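Local structure of sylvaticin (Pythium sylvaticum, 2POS) at residues C7-T10 and E11-L15; S25-Q28 and D29-W33; N81-K84 and L85-F89. The protein is a secreted alpha-elicitin-like protein that, like related elicitins, probably binds sterols or other lipids in a hydrophobic cavity. One frame throughout, in Å; residues are numbered along the deposited sequence.

Contact 1. Residues C7-T10 and E11-L15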
loop_
_atom_site.group_PDB
_atom_site.type_symbol
_atom_site.label_atom_id
_atom_site.label_comp_id
_atom_site.label_asym_id
_atom_site.label_seq_id
_atom_site.Cartn_x
_atom_site.Cartn_y
_atom_site.Cartn_z
ATOM N N CYS A 7 -5.800 8.873 -10.268
ATOM C CA CYS A 7 -5.806 9.789 -9.142
ATOM C C CYS A 7 -5.106 11.074 -9.543
ATOM O O CYS A 7 -4.130 11.049 -10.297
ATOM C CB CYS A 7 -5.038 9.209 -7.947
ATOM S SG CYS A 7 -5.503 7.551 -7.426
ATOM N N ALA A 8 -5.608 12.186 -9.026
ATOM C CA ALA A 8 -4.883 13.453 -9.067
ATOM C C ALA A 8 -3.575 13.280 -8.301
ATOM O O ALA A 8 -3.491 12.464 -7.378
ATOM C CB ALA A 8 -5.719 14.549 -8.445
ATOM N N PHE A 9 -2.551 14.042 -8.673
ATOM C CA PHE A 9 -1.256 13.905 -8.009
ATOM C C PHE A 9 -1.363 14.156 -6.504
ATOM O O PHE A 9 -0.599 13.583 -5.722
ATOM C CB PHE A 9 -0.197 14.823 -8.640
ATOM C CG PHE A 9 1.193 14.578 -8.124
ATOM C CD1 PHE A 9 1.972 13.555 -8.647
ATOM C CD2 PHE A 9 1.721 15.362 -7.102
ATOM C CE1 PHE A 9 3.254 13.318 -8.166
ATOM C CE2 PHE A 9 3.000 15.129 -6.612
ATOM C CZ PHE A 9 3.766 14.109 -7.142
ATOM N N THR A 10 -2.320 14.999 -6.107
ATOM C CA THR A 10 -2.548 15.332 -4.698
ATOM C C THR A 10 -2.809 14.099 -3.832
ATOM O O THR A 10 -2.596 14.121 -2.620
ATOM C CB THR A 10 -3.694 16.363 -4.518
ATOM O OG1 THR A 10 -4.863 15.922 -5.218
ATOM C CG2 THR A 10 -3.277 17.735 -5.042
ATOM N N GLU A 11 -3.253 13.011 -4.459
ATOM C CA GLU A 11 -3.439 11.756 -3.751
ATOM C C GLU A 11 -2.135 11.296 -3.094
ATOM O O GLU A 11 -2.172 10.738 -2.003
ATOM C CB GLU A 11 -3.988 10.685 -4.695
ATOM C CG GLU A 11 -4.397 9.374 -4.031
ATOM C CD GLU A 11 -5.715 9.441 -3.269
ATOM O OE1 GLU A 11 -6.454 10.440 -3.373
ATOM O OE2 GLU A 11 -6.016 8.462 -2.561
ATOM N N PHE A 12 -0.991 11.530 -3.743
ATOM C CA PHE A 12 0.305 11.168 -3.153
ATOM C C PHE A 12 0.484 11.843 -1.803
ATOM O O PHE A 12 0.995 11.234 -0.860
ATOM C CB PHE A 12 1.489 11.573 -4.046
ATOM C CG PHE A 12 1.747 10.645 -5.197
ATOM C CD1 PHE A 12 1.358 10.998 -6.485
ATOM C CD2 PHE A 12 2.393 9.426 -5.001
ATOM C CE1 PHE A 12 1.606 10.152 -7.565
ATOM C CE2 PHE A 12 2.633 8.562 -6.079
ATOM C CZ PHE A 12 2.243 8.929 -7.356
ATOM N N PHE A 13 0.057 13.100 -1.702
ATOM C CA PHE A 13 0.291 13.866 -0.478
ATOM C C PHE A 13 -0.429 13.279 0.726
ATOM O O PHE A 13 0.004 13.460 1.868
ATOM C CB PHE A 13 -0.063 15.346 -0.656
ATOM C CG PHE A 13 0.718 16.040 -1.756
ATOM C CD1 PHE A 13 0.088 16.973 -2.576
ATOM C CD2 PHE A 13 2.074 15.782 -1.954
ATOM C CE1 PHE A 13 0.790 17.622 -3.587
ATOM C CE2 PHE A 13 2.785 16.439 -2.963
ATOM C CZ PHE A 13 2.132 17.363 -3.775
ATOM N N LYS A 14 -1.522 12.550 0.476
ATOM C CA LYS A 14 -2.240 11.859 1.549
ATOM C C LYS A 14 -1.369 10.845 2.283
ATOM O O LYS A 14 -1.634 10.535 3.444
ATOM C CB LYS A 14 -3.445 11.096 0.998
ATOM C CG LYS A 14 -4.630 11.925 0.593
ATOM C CD LYS A 14 -5.727 10.946 0.192
ATOM C CE LYS A 14 -6.917 11.646 -0.388
ATOM N NZ LYS A 14 -7.907 10.617 -0.818
ATOM N N LEU A 15 -0.366 10.314 1.593
ATOM C CA LEU A 15 0.494 9.271 2.149
ATOM C C LEU A 15 1.542 9.791 3.137
ATOM O O LEU A 15 2.233 8.995 3.768
ATOM C CB LEU A 15 1.189 8.506 1.018
ATOM C CG LEU A 15 0.297 7.888 -0.062
ATOM C CD1 LEU A 15 1.181 7.293 -1.152
ATOM C CD2 LEU A 15 -0.631 6.843 0.519
#
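The rings of Phe-9, Phe-12 and Phe-13 form an aromatic cluster in which Phe-9 meets each of the other two differently. Phe-12 CD1 comes over one face of the Phe-9 ring, offset toward its rim and 3.4 Å from Phe-9 CD1; the two planes are inclined at 45°, an oblique pairing. Against Phe-13 it is the edge of Phe-9 that turns toward the ring face, an offset edge-to-face pair with centroids 5.5 Å apart and Phe-9 CE2 3.7 Å from Phe-13 CZ. Phe-9 reaches both because its CG stands anti to the backbone N (chi1 -172°), which swings the ring forward along the chain. Also nonpolar, Glu-11 CB packs on Cys-7 CB at 3.7 Å, beside the disulfide from Cys-7 to Cys-71.

The chain turns here into the short, weakly bonded helix 10-13 near the start of the elicitin fold. The bonds that start it reach back three residues: Glu-11 N to Ala-8 O at 3.0 Å, Phe-12 N to Phe-9 O at 2.9 Å, and a weak one from Phe-13 N to Thr-10 O.

On the polar side, Lys-14 NZ makes a salt bridge on the syn side of Glu-11 OE1 at 2.9 Å, tilted 28° out of the carboxylate plane, while Glu-11 OE2 accepts from Asn-69 N.

Contact 2. Residues S25-Q28 and D29-W33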
loop_
_atom_site.group_PDB
_atom_site.type_symbol
_atom_site.label_atom_id
_atom_site.label_comp_id
_atom_site.label_asym_id
_atom_site.label_seq_id
_atom_site.Cartn_x
_atom_site.Cartn_y
_atom_site.Cartn_z
ATOM N N SER A 25 8.631 1.216 7.720
ATOM C CA SER A 25 9.973 0.674 7.577
ATOM C C SER A 25 10.032 -0.816 7.922
ATOM O O SER A 25 10.656 -1.598 7.202
ATOM C CB SER A 25 10.957 1.472 8.440
ATOM O OG SER A 25 12.237 0.866 8.451
ATOM N N VAL A 26 9.385 -1.212 9.017
ATOM C CA VAL A 26 9.414 -2.616 9.443
ATOM C C VAL A 26 8.776 -3.528 8.400
ATOM O O VAL A 26 9.328 -4.576 8.064
ATOM C CB VAL A 26 8.747 -2.839 10.821
ATOM C CG1 VAL A 26 8.758 -4.332 11.189
ATOM C CG2 VAL A 26 9.448 -2.023 11.886
ATOM N N CYS A 27 7.623 -3.116 7.875
ATOM C CA CYS A 27 6.913 -3.912 6.880
ATOM C C CYS A 27 7.705 -4.018 5.579
ATOM O O CYS A 27 7.849 -5.115 5.032
ATOM C CB CYS A 27 5.523 -3.327 6.618
ATOM S SG CYS A 27 4.544 -4.265 5.420
ATOM N N GLN A 28 8.234 -2.890 5.105
ATOM C CA GLN A 28 9.003 -2.853 3.862
ATOM C C GLN A 28 10.281 -3.681 3.967
ATOM O O GLN A 28 10.582 -4.481 3.072
ATOM C CB GLN A 28 9.328 -1.406 3.463
ATOM C CG GLN A 28 8.089 -0.593 3.058
ATOM C CD GLN A 28 8.430 0.807 2.581
ATOM O OE1 GLN A 28 7.696 1.394 1.788
ATOM N NE2 GLN A 28 9.546 1.353 3.068
ATOM N N ASP A 29 11.005 -3.525 5.072
ATOM C CA ASP A 29 12.239 -4.286 5.279
ATOM C C ASP A 29 11.994 -5.783 5.427
ATOM O O ASP A 29 12.781 -6.589 4.937
ATOM C CB ASP A 29 13.007 -3.764 6.496
ATOM C CG ASP A 29 13.596 -2.376 6.274
ATOM O OD1 ASP A 29 13.508 -1.847 5.146
ATOM O OD2 ASP A 29 14.154 -1.812 7.237
ATOM N N ALA A 30 10.898 -6.151 6.091
ATOM C CA ALA A 30 10.563 -7.559 6.309
ATOM C C ALA A 30 10.154 -8.259 5.020
ATOM O O ALA A 30 10.498 -9.423 4.800
ATOM C CB ALA A 30 9.461 -7.695 7.352
ATOM N N SER A 31 9.421 -7.545 4.166
ATOM C CA SER A 31 8.786 -8.169 3.006
ATOM C C SER A 31 9.482 -7.910 1.675
ATOM O O SER A 31 9.319 -8.692 0.737
ATOM C CB SER A 31 7.328 -7.713 2.907
ATOM O OG SER A 31 7.257 -6.340 2.589
ATOM N N GLY A 32 10.227 -6.807 1.587
ATOM C CA GLY A 32 10.808 -6.384 0.317
ATOM C C GLY A 32 9.833 -5.615 -0.564
ATOM O O GLY A 32 10.212 -5.145 -1.645
ATOM N N TRP A 33 8.574 -5.518 -0.123
ATOM C CA TRP A 33 7.564 -4.700 -0.810
ATOM C C TRP A 33 7.672 -3.251 -0.371
ATOM O O TRP A 33 7.760 -2.967 0.824
ATOM C CB TRP A 33 6.147 -5.208 -0.526
ATOM C CG TRP A 33 5.062 -4.290 -1.020
ATOM C CD1 TRP A 33 4.670 -4.112 -2.313
ATOM C CD2 TRP A 33 4.230 -3.430 -0.229
ATOM N NE1 TRP A 33 3.642 -3.197 -2.382
ATOM C CE2 TRP A 33 3.355 -2.762 -1.115
ATOM C CE3 TRP A 33 4.140 -3.160 1.142
ATOM C CZ2 TRP A 33 2.399 -1.839 -0.674
ATOM C CZ3 TRP A 33 3.189 -2.240 1.584
ATOM C CH2 TRP A 33 2.329 -1.598 0.680
HETATM O O HOH W 1 15.366 0.563 7.820
HETATM O O HOH W 2 12.006 0.749 4.720
#
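Ser-31 OG and Ser-31 N both donate to Cys-27 O, at 2.8 Å and 3.0 Å, and arrive from opposite faces of the carbonyl plane. With chi1 at 68° the hydroxyl is tucked between its own backbone N and carbonyl carbon, close enough to the main chain to donate backward along the helix. The same OG accepts from Trp-33 N at 3.1 Å, an ST turn, so one buried hydroxyl links the last turn of helix 22-31 to the chain leaving it. Gly-32 N still bonds to Gln-28 O at 2.8 Å, but Gly-32 itself has positive phi (82°), and there the helix stops.

Two waters bridge side chains around Asp-29. One donates to Asp-29 OD2 and is also bonded to Ser-25 OG; the other donates to Asp-29 OD1 and accepts from Gln-28 NE2, so both carboxylate oxygens have a water.

Nonpolar and CH contacts complete the turn. Trp-33 O, buried without a hydrogen-bonding partner, lies against Gln-28, with Gln-28 CA offering a CH contact at 3.3 Å. Cys-27 SG stands at the edge of the Trp-33 ring.

Beyond the turn, Gln-28 OE1 accepts from Met-35 N and Leu-36 N. The disulfide from Cys-27 to Cys-56 joins the helix to helix 54-64, while Ser-31 and Trp-33 pack on helix 44-51.

Contact 3. Residues N81-K84 and L85-F89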
loop_
_atom_site.group_PDB
_atom_site.type_symbol
_atom_site.label_atom_id
_atom_site.label_comp_id
_atom_site.label_asym_id
_atom_site.label_seq_id
_atom_site.Cartn_x
_atom_site.Cartn_y
_atom_site.Cartn_z
ATOM N N ASN A 81 -4.061 0.786 -7.466
ATOM C CA ASN A 81 -5.176 1.357 -6.744
ATOM C C ASN A 81 -4.943 1.078 -5.259
ATOM O O ASN A 81 -5.062 -0.056 -4.802
ATOM C CB ASN A 81 -6.458 0.695 -7.240
ATOM C CG ASN A 81 -7.702 1.258 -6.597
ATOM O OD1 ASN A 81 -7.729 1.540 -5.398
ATOM N ND2 ASN A 81 -8.763 1.398 -7.394
ATOM N N VAL A 82 -4.580 2.124 -4.522
ATOM C CA VAL A 82 -4.222 1.994 -3.105
ATOM C C VAL A 82 -5.402 1.525 -2.248
ATOM O O VAL A 82 -5.217 0.752 -1.309
ATOM C CB VAL A 82 -3.628 3.312 -2.523
ATOM C CG1 VAL A 82 -3.363 3.162 -1.025
ATOM C CG2 VAL A 82 -2.349 3.681 -3.243
ATOM N N LYS A 83 -6.609 1.983 -2.563
ATOM C CA LYS A 83 -7.790 1.549 -1.817
ATOM C C LYS A 83 -8.039 0.049 -2.016
ATOM O O LYS A 83 -8.350 -0.671 -1.065
ATOM C CB LYS A 83 -9.022 2.371 -2.195
ATOM C CG LYS A 83 -10.176 2.207 -1.219
ATOM C CD LYS A 83 -11.363 3.073 -1.603
ATOM C CE LYS A 83 -12.516 2.833 -0.650
ATOM N NZ LYS A 83 -13.729 3.594 -1.079
ATOM N N LYS A 84 -7.890 -0.420 -3.253
ATOM C CA LYS A 84 -7.969 -1.853 -3.540
ATOM C C LYS A 84 -6.940 -2.617 -2.714
ATOM O O LYS A 84 -7.274 -3.587 -2.031
ATOM C CB LYS A 84 -7.739 -2.097 -5.023
ATOM C CG LYS A 84 -7.725 -3.568 -5.430
ATOM C CD LYS A 84 -7.535 -3.646 -6.930
ATOM C CE LYS A 84 -7.624 -5.060 -7.439
ATOM N NZ LYS A 84 -7.376 -5.047 -8.900
ATOM N N LEU A 85 -5.692 -2.155 -2.771
ATOM C CA LEU A 85 -4.598 -2.806 -2.065
ATOM C C LEU A 85 -4.946 -3.017 -0.603
ATOM O O LEU A 85 -4.858 -4.141 -0.079
ATOM C CB LEU A 85 -3.324 -1.954 -2.185
ATOM C CG LEU A 85 -2.183 -2.270 -1.206
ATOM C CD1 LEU A 85 -1.527 -3.561 -1.611
ATOM C CD2 LEU A 85 -1.169 -1.119 -1.152
ATOM N N VAL A 86 -5.356 -1.944 0.062
ATOM C CA VAL A 86 -5.514 -2.009 1.516
ATOM C C VAL A 86 -6.787 -2.736 1.927
ATOM O O VAL A 86 -6.825 -3.352 2.984
ATOM C CB VAL A 86 -5.389 -0.622 2.219
ATOM C CG1 VAL A 86 -4.032 -0.021 1.935
ATOM C CG2 VAL A 86 -6.513 0.330 1.806
ATOM N N THR A 87 -7.822 -2.671 1.088
ATOM C CA THR A 87 -9.096 -3.311 1.408
ATOM C C THR A 87 -8.976 -4.823 1.236
ATOM O O THR A 87 -9.500 -5.591 2.047
ATOM C CB THR A 87 -10.232 -2.751 0.539
ATOM O OG1 THR A 87 -10.311 -1.332 0.721
ATOM C CG2 THR A 87 -11.566 -3.368 0.928
ATOM N N GLU A 88 -8.255 -5.242 0.198
ATOM C CA GLU A 88 -8.111 -6.661 -0.105
ATOM C C GLU A 88 -6.994 -7.361 0.663
ATOM O O GLU A 88 -6.914 -8.594 0.643
ATOM C CB GLU A 88 -7.936 -6.868 -1.610
ATOM C CG GLU A 88 -9.196 -6.520 -2.401
ATOM C CD GLU A 88 -9.141 -6.944 -3.851
ATOM O OE1 GLU A 88 -8.026 -7.123 -4.395
ATOM O OE2 GLU A 88 -10.232 -7.095 -4.450
ATOM N N PHE A 89 -6.142 -6.591 1.343
ATOM C CA PHE A 89 -4.963 -7.161 1.990
ATOM C C PHE A 89 -5.284 -8.276 2.991
ATOM O O PHE A 89 -4.795 -9.398 2.845
ATOM C CB PHE A 89 -4.092 -6.078 2.650
ATOM C CG PHE A 89 -2.941 -6.645 3.438
ATOM C CD1 PHE A 89 -1.826 -7.168 2.790
ATOM C CD2 PHE A 89 -3.000 -6.702 4.828
ATOM C CE1 PHE A 89 -0.772 -7.716 3.520
ATOM C CE2 PHE A 89 -1.954 -7.251 5.560
ATOM C CZ PHE A 89 -0.843 -7.759 4.901
#
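Val-82 and Val-86, one turn apart, mark the packed side of this helix: the methyls CG1 of each are 4.4 Å apart, and both side chains lean on Ile-63 of helix 54-64. Val-86 CG2 also lies 3.4 Å from Val-82 O, beside the bond that Val-86 N makes to the same oxygen. Leu-85, on a neighbouring flank, is buried against Pro-42.

The outer side is polar and, at Lys-84 and Glu-88, looser. Its firm part is Thr-87 OG1, anti to its own carbonyl carbon (chi1 -57°) and turned back to donate to Lys-83 O at 2.7 Å; Thr-87 N reaches that oxygen from the opposite face of its plane. Lys-84 and Glu-88 approach at a slant without a salt bridge, Lys-84 NZ and Glu-88 OE1 being 5.0 Å apart, although their opposite charges may still attract. Each has a partner in the N-terminal arm: Lys-84 NZ pairs with Glu-3, and Glu-88 OE2 accepts from Trp-1 NE1.

At the start, Lys-84 N-H points nearly straight (170°) at Asn-81 OD1, 2.9 Å from the N, from above the amide carbonyl plane, while ND2 donates to Asp-70 and to the backbone of Glu-2. This is a classic asparagine N-cap, opening helix 82-92 directly after strand 78-80.

In the fold
From the N terminus, the arm of residues 1-6 leads into contact 1, in which the start of helix 10-13 lies beside strand 73-75 through Glu-11 and Phe-12, both touching Leu-73. Contact 2 follows at the end of helix 22-31, on the opposite side of the chain's centre and about 22 Å from contact 1 between centres. Contact 3 opens helix 82-92 after the two-stranded hairpin. The three lie in series; each is local, within adjoining residues of a helix or its ends, and closes no long loop, and none nests in or crosses another. Contacts 2 and 3 touch through Trp-33 CZ2 and Leu-85 CD2, 3.7 Å apart, and both pack on helix 54-64. Contact 1 touches neither.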